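Lysosome-associated membrane glycoprotein 1 (Mus musculus, PDB 5GV0) is a heavily glycosylated protein of the lysosomal membrane whose luminal, membrane-proximal domain probably takes part in LAMP-1 assembly. Local coordinates at residues N13-L18 with F145-D150; S80-Q85 with L111-G116. One frame throughout, in Å; residues are numbered along the deposited sequence.

From the N terminus the chain passes through strand 5-11, turns at the glycosylated Asn13 and enters strand 14-30, the start of which contact 1 joins to the loop that follows strand 140-144. Most of the domain, 126 residues, lies between the segments of contact 1. Nested inside that long loop, contact 2 closes a much shorter one, pairing strand 81-92 with strand 112-114 at the border of the six-stranded sheet. The two contacts, with centres about 13 Å apart, touch through 145-146: Phe145 CD2 lies 3.9 Å from Phe82 CB, and Lys146 CB lies 3.5 Å from Val115 CG1. Phe145 and Lys146 thus pack the start of this loop against the six-stranded sheet.

Contact 1 (N13-L18 with F145-D150); sequences NGTCLL and FKVDSD. With NAG (2-acetamido-2-deoxy-beta-D-glucopyranose), chain F.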
loop_
_atom_site.group_PDB
_atom_site.type_symbol
_atom_site.label_atom_id
_atom_site.label_comp_id
_atom_site.label_asym_id
_atom_site.label_seq_id
_atom_site.Cartn_x
_atom_site.Cartn_y
_atom_site.Cartn_z
ATOM N N ASN A 13 -13.949 15.727 -5.001
ATOM C CA ASN A 13 -15.157 15.344 -4.278
ATOM C C ASN A 13 -14.858 15.057 -2.819
ATOM O O ASN A 13 -15.557 14.271 -2.170
ATOM C CB ASN A 13 -15.808 14.120 -4.923
ATOM C CG ASN A 13 -16.192 14.359 -6.361
ATOM O OD1 ASN A 13 -16.391 15.499 -6.783
ATOM N ND2 ASN A 13 -16.305 13.281 -7.125
ATOM N N GLY A 14 -13.805 15.682 -2.309
ATOM C CA GLY A 14 -13.424 15.507 -0.924
ATOM C C GLY A 14 -12.510 14.317 -0.716
ATOM O O GLY A 14 -11.806 13.891 -1.630
ATOM N N THR A 15 -12.530 13.785 0.497
ATOM C CA THR A 15 -11.637 12.696 0.877
ATOM C C THR A 15 -11.977 11.406 0.140
ATOM O O THR A 15 -13.128 10.975 0.127
ATOM C CB THR A 15 -11.697 12.458 2.388
ATOM O OG1 THR A 15 -11.270 13.644 3.064
ATOM C CG2 THR A 15 -10.786 11.319 2.795
ATOM N N CYS A 16 -10.973 10.798 -0.491
ATOM C CA CYS A 16 -11.185 9.545 -1.204
ATOM C C CYS A 16 -10.318 8.415 -0.658
ATOM O O CYS A 16 -10.434 7.282 -1.105
ATOM C CB CYS A 16 -10.916 9.718 -2.701
ATOM S SG CYS A 16 -9.177 9.945 -3.134
ATOM N N LEU A 17 -9.440 8.716 0.293
ATOM C CA LEU A 17 -8.673 7.669 0.953
ATOM C C LEU A 17 -8.349 8.088 2.368
ATOM O O LEU A 17 -7.869 9.202 2.590
ATOM C CB LEU A 17 -7.372 7.362 0.200
ATOM C CG LEU A 17 -6.537 6.181 0.711
ATOM C CD1 LEU A 17 -7.132 4.833 0.310
ATOM C CD2 LEU A 17 -5.117 6.305 0.192
ATOM N N LEU A 18 -8.651 7.209 3.314
ATOM C CA LEU A 18 -8.174 7.330 4.681
ATOM C C LEU A 18 -7.402 6.077 4.994
ATOM O O LEU A 18 -7.841 4.977 4.647
ATOM C CB LEU A 18 -9.322 7.484 5.671
ATOM C CG LEU A 18 -10.138 8.768 5.622
ATOM C CD1 LEU A 18 -11.279 8.653 6.602
ATOM C CD2 LEU A 18 -9.262 9.958 5.962
ATOM N N PHE A 145 -12.392 5.449 -1.877
ATOM C CA PHE A 145 -13.492 5.935 -2.713
ATOM C C PHE A 145 -14.524 6.662 -1.855
ATOM O O PHE A 145 -14.371 7.854 -1.613
ATOM C CB PHE A 145 -14.095 4.796 -3.553
ATOM C CG PHE A 145 -13.130 4.257 -4.583
ATOM C CD1 PHE A 145 -12.999 4.884 -5.814
ATOM C CD2 PHE A 145 -12.312 3.173 -4.298
ATOM C CE1 PHE A 145 -12.089 4.427 -6.751
ATOM C CE2 PHE A 145 -11.393 2.711 -5.231
ATOM C CZ PHE A 145 -11.283 3.342 -6.462
ATOM N N LYS A 146 -15.547 5.972 -1.378
ATOM C CA LYS A 146 -16.572 6.633 -0.577
ATOM C C LYS A 146 -16.105 6.844 0.864
ATOM O O LYS A 146 -15.773 5.889 1.566
ATOM C CB LYS A 146 -17.862 5.821 -0.600
ATOM C CG LYS A 146 -19.040 6.481 0.098
ATOM C CD LYS A 146 -20.325 5.750 -0.265
ATOM C CE LYS A 146 -21.528 6.357 0.435
ATOM N NZ LYS A 146 -21.409 6.255 1.916
ATOM N N VAL A 147 -16.059 8.106 1.289
ATOM C CA VAL A 147 -15.794 8.452 2.678
ATOM C C VAL A 147 -16.851 9.451 3.159
ATOM O O VAL A 147 -17.079 10.483 2.522
ATOM C CB VAL A 147 -14.387 9.053 2.866
ATOM C CG1 VAL A 147 -14.184 9.497 4.313
ATOM C CG2 VAL A 147 -13.321 8.039 2.457
ATOM N N ASP A 148 -17.498 9.127 4.273
ATOM C CA ASP A 148 -18.573 9.950 4.815
ATOM C C ASP A 148 -18.102 10.691 6.056
ATOM O O ASP A 148 -17.480 10.102 6.937
ATOM C CB ASP A 148 -19.786 9.087 5.148
ATOM C CG ASP A 148 -20.331 8.362 3.941
ATOM O OD1 ASP A 148 -20.542 9.014 2.897
ATOM O OD2 ASP A 148 -20.532 7.132 4.028
ATOM N N SER A 149 -18.385 11.991 6.110
ATOM C CA SER A 149 -18.009 12.828 7.249
ATOM C C SER A 149 -16.525 12.712 7.625
ATOM O O SER A 149 -16.151 12.775 8.800
ATOM C CB SER A 149 -18.888 12.494 8.457
ATOM O OG SER A 149 -20.207 12.990 8.273
ATOM N N ASP A 150 -15.686 12.534 6.611
ATOM C CA ASP A 150 -14.232 12.567 6.775
ATOM C C ASP A 150 -13.690 11.612 7.850
ATOM O O ASP A 150 -12.707 11.910 8.529
ATOM C CB ASP A 150 -13.786 14.003 7.072
ATOM C CG ASP A 150 -14.001 14.926 5.892
ATOM O OD1 ASP A 150 -13.547 14.608 4.763
ATOM O OD2 ASP A 150 -14.638 15.970 6.085
HETATM C C1 NAG F . -16.666 13.370 -8.513
HETATM C C2 NAG F . -15.740 12.482 -9.354
HETATM C C3 NAG F . -16.170 12.492 -10.824
HETATM C C4 NAG F . -17.655 12.180 -10.954
HETATM C C5 NAG F . -18.455 13.134 -10.077
HETATM C C6 NAG F . -19.943 12.869 -10.106
HETATM C C7 NAG F . -13.480 12.351 -8.395
HETATM C C8 NAG F . -12.110 12.955 -8.371
HETATM N N2 NAG F . -14.361 12.927 -9.222
HETATM O O3 NAG F . -15.412 11.527 -11.547
HETATM O O4 NAG F . -18.073 12.320 -12.307
HETATM O O5 NAG F . -18.028 12.980 -8.716
HETATM O O6 NAG F . -20.286 11.743 -9.309
HETATM O O7 NAG F . -13.776 11.384 -7.703
HETATM O O HOH W 1 -14.451 14.944 2.428
#
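Val147 packs on Thr15 near the start of strand 14-30 through its CB and both methyls. Val147 CB lies 3.6 Å from Thr15 O. Further out, Val147 CG1, anti to the backbone N (chi1 176°), reaches Leu18 CD1 at 3.8 Å and also meets Thr15 CG2, whereas CG2 turns back toward the carbonyl and methyl of Thr15. Both branches are thus used, and the valine lies against Thr15 and Leu18, both of which point toward it. The main chain makes its own link: Phe145 N donates to Cys16 O at 2.8 Å, with an N-H...O angle of 152°. This bond sits beside a classic beta bulge of the LAMP luminal domain, in which Cys16 and Leu17 both face Val9 of the neighbouring antiparallel strand. The same cysteine forms the Cys16-Cys53 disulfide, which ties the start of strand 14-30 to the end of strand 48-52, where Cys53 follows. At the polar end Thr15 OG1 lies 3.0 Å from Asp150 OD1; Thr10 OG1 is a further hydrogen-bonding partner of the threonine hydroxyl. A water accepts from Thr15 N at 3.0 Å and lies close to Asp150 OD1. Just before the strand, Asn13 ND2 carries the N-linked N-acetylglucosamine, with a 1.4 Å bond to its C1.

Contact 2 (S80-Q85 with L111-G116); sequences SLFFLQ and LQATVG
Phe82 and Ala113 form the apolar centre, with the ring atom Phe82 CZ 3.7 Å from Ala113 CB. They are a hydrogen-bonded pair of an antiparallel beta ladder made by the strands 81-85 and 112-114. Phe82 CG stands between its own backbone N and carbonyl carbon (chi1 67°), which brings the ring back over the partner strand: Ala113 O lies over one face, and Val115 CA sits at the edge in the ring plane. The side chain of Phe82 also packs against Met75. Toward the other end Leu84 CB packs on Leu111 CD1 at 4.1 Å, next to Tyr119, which touches Leu111. Two main-chain bonds join the central pair, Phe82 N to Ala113 O at 2.9 Å, nearly straight in line with the carbonyl, and Ala113 N to Phe82 O at 3.0 Å. Outside them, the extended Gln112 lies alongside Phe83, its amide plane 73° from the ring, while Leu81 CD1 touches the amide carbon CD. The hydroxyl of Thr114 is hydrogen-bonded to Glu156. Beyond the ladder Val115 N donates to Ser80 O at 2.9 Å, from above the carbonyl plane, 46° out of it.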
loop_
_atom_site.group_PDB
_atom_site.type_symbol
_atom_site.label_atom_id
_atom_site.label_comp_id
_atom_site.label_asym_id
_atom_site.label_seq_id
_atom_site.Cartn_x
_atom_site.Cartn_y
_atom_site.Cartn_z
ATOM N N SER A 80 -19.881 -2.936 -5.253
ATOM C CA SER A 80 -19.599 -1.962 -4.199
ATOM C C SER A 80 -18.552 -2.507 -3.227
ATOM O O SER A 80 -18.751 -2.505 -2.011
ATOM C CB SER A 80 -20.868 -1.573 -3.433
ATOM O OG SER A 80 -21.777 -0.844 -4.248
ATOM N N LEU A 81 -17.451 -3.003 -3.781
ATOM C CA LEU A 81 -16.292 -3.415 -3.000
ATOM C C LEU A 81 -15.097 -2.625 -3.480
ATOM O O LEU A 81 -14.967 -2.387 -4.683
ATOM C CB LEU A 81 -16.003 -4.906 -3.158
ATOM C CG LEU A 81 -17.022 -5.914 -2.639
ATOM C CD1 LEU A 81 -16.658 -7.304 -3.116
ATOM C CD2 LEU A 81 -17.079 -5.873 -1.121
ATOM N N PHE A 82 -14.232 -2.214 -2.555
ATOM C CA PHE A 82 -12.947 -1.636 -2.940
ATOM C C PHE A 82 -11.824 -2.548 -2.474
ATOM O O PHE A 82 -12.019 -3.401 -1.609
ATOM C CB PHE A 82 -12.759 -0.216 -2.373
ATOM C CG PHE A 82 -12.627 -0.157 -0.871
ATOM C CD1 PHE A 82 -11.394 -0.331 -0.249
ATOM C CD2 PHE A 82 -13.739 0.095 -0.081
ATOM C CE1 PHE A 82 -11.284 -0.272 1.132
ATOM C CE2 PHE A 82 -13.627 0.154 1.301
ATOM C CZ PHE A 82 -12.406 -0.025 1.902
ATOM N N PHE A 83 -10.641 -2.351 -3.045
ATOM C CA PHE A 83 -9.509 -3.213 -2.761
ATOM C C PHE A 83 -8.232 -2.598 -3.296
ATOM O O PHE A 83 -8.262 -1.762 -4.202
ATOM C CB PHE A 83 -9.715 -4.618 -3.375
ATOM C CG PHE A 83 -10.172 -4.598 -4.803
ATOM C CD1 PHE A 83 -9.257 -4.573 -5.844
ATOM C CD2 PHE A 83 -11.523 -4.606 -5.107
ATOM C CE1 PHE A 83 -9.681 -4.549 -7.159
ATOM C CE2 PHE A 83 -11.953 -4.584 -6.422
ATOM C CZ PHE A 83 -11.030 -4.559 -7.447
ATOM N N LEU A 84 -7.116 -3.004 -2.706
ATOM C CA LEU A 84 -5.801 -2.726 -3.269
ATOM C C LEU A 84 -5.667 -3.556 -4.534
ATOM O O LEU A 84 -5.748 -4.793 -4.473
ATOM C CB LEU A 84 -4.702 -3.075 -2.272
ATOM C CG LEU A 84 -3.269 -2.870 -2.770
ATOM C CD1 LEU A 84 -2.942 -1.383 -2.850
ATOM C CD2 LEU A 84 -2.286 -3.593 -1.876
ATOM N N GLN A 85 -5.498 -2.892 -5.677
ATOM C CA GLN A 85 -5.402 -3.611 -6.941
ATOM C C GLN A 85 -4.006 -3.529 -7.552
ATOM O O GLN A 85 -3.674 -4.304 -8.444
ATOM C CB GLN A 85 -6.456 -3.094 -7.934
ATOM C CG GLN A 85 -6.266 -1.685 -8.420
ATOM C CD GLN A 85 -7.339 -1.277 -9.410
ATOM O OE1 GLN A 85 -8.148 -2.103 -9.854
ATOM N NE2 GLN A 85 -7.362 0.009 -9.752
ATOM N N LEU A 111 -6.838 -6.190 0.908
ATOM C CA LEU A 111 -7.429 -5.121 1.712
ATOM C C LEU A 111 -8.854 -4.816 1.237
ATOM O O LEU A 111 -9.278 -3.663 1.181
ATOM C CB LEU A 111 -6.551 -3.859 1.654
ATOM C CG LEU A 111 -5.033 -4.032 1.774
ATOM C CD1 LEU A 111 -4.335 -2.665 1.803
ATOM C CD2 LEU A 111 -4.658 -4.858 3.004
ATOM N N GLN A 112 -9.593 -5.865 0.897
ATOM C CA GLN A 112 -10.909 -5.700 0.302
ATOM C C GLN A 112 -11.996 -5.477 1.345
ATOM O O GLN A 112 -12.079 -6.199 2.340
ATOM C CB GLN A 112 -11.255 -6.917 -0.551
ATOM C CG GLN A 112 -12.600 -6.801 -1.267
ATOM C CD GLN A 112 -12.826 -7.905 -2.282
ATOM O OE1 GLN A 112 -12.652 -7.702 -3.484
ATOM N NE2 GLN A 112 -13.224 -9.078 -1.805
ATOM N N ALA A 113 -12.840 -4.482 1.098
ATOM C CA ALA A 113 -13.970 -4.216 1.970
ATOM C C ALA A 113 -15.108 -3.566 1.203
ATOM O O ALA A 113 -14.927 -3.039 0.104
ATOM C CB ALA A 113 -13.551 -3.328 3.142
ATOM N N THR A 114 -16.287 -3.620 1.806
ATOM C CA THR A 114 -17.467 -2.960 1.292
ATOM C C THR A 114 -17.284 -1.450 1.199
ATOM O O THR A 114 -16.825 -0.810 2.141
ATOM C CB THR A 114 -18.664 -3.257 2.189
ATOM O OG1 THR A 114 -18.793 -4.680 2.354
ATOM C CG2 THR A 114 -19.941 -2.666 1.612
ATOM N N VAL A 115 -17.660 -0.876 0.061
ATOM C CA VAL A 115 -17.626 0.570 -0.107
ATOM C C VAL A 115 -18.475 1.244 0.973
ATOM O O VAL A 115 -19.642 0.882 1.175
ATOM C CB VAL A 115 -18.120 0.964 -1.516
ATOM C CG1 VAL A 115 -18.317 2.450 -1.613
ATOM C CG2 VAL A 115 -17.128 0.478 -2.562
ATOM N N GLY A 116 -17.880 2.199 1.685
ATOM C CA GLY A 116 -18.552 2.849 2.796
ATOM C C GLY A 116 -18.191 2.284 4.159
ATOM O O GLY A 116 -18.496 2.885 5.195
#